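Side-chain contact in separin (Saccharomyces cerevisiae, PDB 5U1T), which cleaves the Scc1 subunit of cohesin as a caspase-like cysteine protease, releasing sister chromatids at the onset of anaphase: residues A[1243-1248]-A[1374-1379]. Residues are numbered along the deposited sequence; the frame is centred on the assembly and turned at random.
Sequences GFFSPE and LSFLKD
Two backbone amides grip Leu1374 O: Leu1377 N at 2.7 Å and Lys1378 N at 2.8 Å. Within the turn they close, Phe1376 and Leu1377 both reach Phe1245 on the other loop. No hydrogen bond joins 1243-1248 to 1374-1379, so the contact between them is apolar. Its main part is the meeting of the two phenylalanines. Phe1376 brings its CE1 corner over one face of the Phe1245 ring, 3.3 Å from Phe1245 CD2, while its CD1 lies near Phe1245 CB. With planes inclined at 43° and centroids 5.1 Å apart, the rings lean together obliquely. Phe1376 gets there with CG between its own backbone N and carbonyl carbon (chi1 59°). Leu1374 CB sits over one face of that ring, toward its rim. Leu1377 adds one methyl: its CD2 sits 3.7 Å from Phe1245 CD1 and also touches Phe1245 CB, at the root of the ring. Just past the aromatic pair, Ser1246 OG accepts from Glu1248 N at 3.1 Å in an ST turn. The contact thus packs the link between helix 1209-1237 and strand 1248-1249 against the loop running from strand 1353-1362 to 1382-1385, within the peptidase region. Phe1245 also rests on Leu1148 of strand 1146-1152, while Phe1376 touches Glu1234 of helix 1209-1237 and meets Phe1238, just past that helix, edge-to-face, so the pair lies between the sheet and the end of the helix.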
loop_
_atom_site.group_PDB
_atom_site.type_symbol
_atom_site.label_atom_id
_atom_site.label_comp_id
_atom_site.label_asym_id
_atom_site.label_seq_id
_atom_site.Cartn_x
_atom_site.Cartn_y
_atom_site.Cartn_z
ATOM N N GLY A 1243 20.155 8.511 -57.123
ATOM C CA GLY A 1243 21.603 8.603 -57.194
ATOM C C GLY A 1243 22.330 8.781 -55.872
ATOM O O GLY A 1243 23.552 8.590 -55.803
ATOM N N PHE A 1244 21.581 9.147 -54.826
ATOM C CA PHE A 1244 22.110 9.261 -53.472
ATOM C C PHE A 1244 22.593 7.880 -53.029
ATOM O O PHE A 1244 23.523 7.756 -52.230
ATOM C CB PHE A 1244 21.023 9.807 -52.532
ATOM C CG PHE A 1244 21.526 10.273 -51.174
ATOM C CD1 PHE A 1244 22.156 11.502 -51.035
ATOM C CD2 PHE A 1244 21.328 9.499 -50.042
ATOM C CE1 PHE A 1244 22.597 11.938 -49.802
ATOM C CE2 PHE A 1244 21.760 9.935 -48.796
ATOM C CZ PHE A 1244 22.392 11.155 -48.674
ATOM N N PHE A 1245 21.964 6.844 -53.580
ATOM C CA PHE A 1245 22.310 5.467 -53.254
ATOM C C PHE A 1245 23.395 4.884 -54.153
ATOM O O PHE A 1245 23.882 3.775 -53.909
ATOM C CB PHE A 1245 21.066 4.584 -53.330
ATOM C CG PHE A 1245 20.111 4.820 -52.223
ATOM C CD1 PHE A 1245 20.287 4.176 -50.998
ATOM C CD2 PHE A 1245 19.060 5.712 -52.381
ATOM C CE1 PHE A 1245 19.419 4.403 -49.957
ATOM C CE2 PHE A 1245 18.182 5.951 -51.354
ATOM C CZ PHE A 1245 18.352 5.298 -50.137
ATOM N N SER A 1246 23.765 5.629 -55.189
ATOM C CA SER A 1246 24.652 5.087 -56.206
ATOM C C SER A 1246 26.036 4.758 -55.649
ATOM O O SER A 1246 26.648 5.559 -54.923
ATOM C CB SER A 1246 24.778 6.048 -57.392
ATOM O OG SER A 1246 25.927 5.747 -58.157
ATOM N N PRO A 1247 26.527 3.560 -55.986
ATOM C CA PRO A 1247 27.839 3.084 -55.558
ATOM C C PRO A 1247 28.973 3.699 -56.362
ATOM O O PRO A 1247 30.119 3.401 -56.047
ATOM C CB PRO A 1247 27.753 1.582 -55.805
ATOM C CG PRO A 1247 26.797 1.459 -56.924
ATOM C CD PRO A 1247 25.777 2.523 -56.714
ATOM N N GLU A 1248 28.666 4.534 -57.363
ATOM C CA GLU A 1248 29.679 5.102 -58.261
ATOM C C GLU A 1248 30.504 6.224 -57.626
ATOM O O GLU A 1248 29.957 7.079 -56.935
ATOM C CB GLU A 1248 29.011 5.645 -59.526
ATOM C CG GLU A 1248 28.383 4.604 -60.430
ATOM C CD GLU A 1248 27.835 5.208 -61.730
ATOM O OE1 GLU A 1248 28.287 6.301 -62.144
ATOM O OE2 GLU A 1248 26.940 4.594 -62.350
ATOM N N LEU A 1374 14.529 -2.842 -53.982
ATOM C CA LEU A 1374 14.341 -1.709 -54.892
ATOM C C LEU A 1374 15.351 -1.803 -56.054
ATOM O O LEU A 1374 16.493 -2.242 -55.861
ATOM C CB LEU A 1374 14.484 -0.383 -54.140
ATOM C CG LEU A 1374 13.393 -0.175 -53.088
ATOM C CD1 LEU A 1374 13.461 1.207 -52.448
ATOM C CD2 LEU A 1374 12.030 -0.425 -53.693
ATOM N N SER A 1375 14.929 -1.410 -57.253
ATOM C CA SER A 1375 15.744 -1.654 -58.451
ATOM C C SER A 1375 17.139 -1.011 -58.385
ATOM O O SER A 1375 18.100 -1.557 -58.938
ATOM C CB SER A 1375 15.016 -1.168 -59.701
ATOM O OG SER A 1375 14.865 0.238 -59.674
ATOM N N PHE A 1376 17.253 0.119 -57.688
ATOM C CA PHE A 1376 18.547 0.755 -57.511
ATOM C C PHE A 1376 19.336 0.216 -56.314
ATOM O O PHE A 1376 20.427 0.684 -56.039
ATOM C CB PHE A 1376 18.381 2.273 -57.391
ATOM C CG PHE A 1376 17.496 2.730 -56.247
ATOM C CD1 PHE A 1376 18.033 2.983 -54.992
ATOM C CD2 PHE A 1376 16.139 2.962 -56.446
ATOM C CE1 PHE A 1376 17.213 3.427 -53.929
ATOM C CE2 PHE A 1376 15.315 3.402 -55.393
ATOM C CZ PHE A 1376 15.854 3.639 -54.141
ATOM N N LEU A 1377 18.793 -0.771 -55.607
ATOM C CA LEU A 1377 19.537 -1.401 -54.509
ATOM C C LEU A 1377 19.842 -2.874 -54.780
ATOM O O LEU A 1377 20.845 -3.384 -54.300
ATOM C CB LEU A 1377 18.774 -1.271 -53.186
ATOM C CG LEU A 1377 18.673 0.155 -52.638
ATOM C CD1 LEU A 1377 18.087 0.183 -51.238
ATOM C CD2 LEU A 1377 20.034 0.853 -52.685
ATOM N N LYS A 1378 19.001 -3.525 -55.585
ATOM C CA LYS A 1378 19.007 -4.980 -55.715
ATOM C C LYS A 1378 20.311 -5.598 -56.237
ATOM O O LYS A 1378 20.563 -6.788 -56.027
ATOM C CB LYS A 1378 17.829 -5.425 -56.592
ATOM C CG LYS A 1378 18.022 -5.310 -58.065
ATOM C CD LYS A 1378 16.663 -5.352 -58.748
ATOM C CE LYS A 1378 16.796 -5.217 -60.282
ATOM N NZ LYS A 1378 15.536 -4.719 -60.975
ATOM N N ASP A 1379 21.157 -4.803 -56.876
ATOM C CA ASP A 1379 22.422 -5.331 -57.373
ATOM C C ASP A 1379 23.617 -4.911 -56.512
ATOM O O ASP A 1379 24.758 -5.166 -56.870
ATOM C CB ASP A 1379 22.638 -4.899 -58.830
ATOM C CG ASP A 1379 21.595 -5.492 -59.779
ATOM O OD1 ASP A 1379 21.245 -6.686 -59.620
ATOM O OD2 ASP A 1379 21.122 -4.772 -60.686
#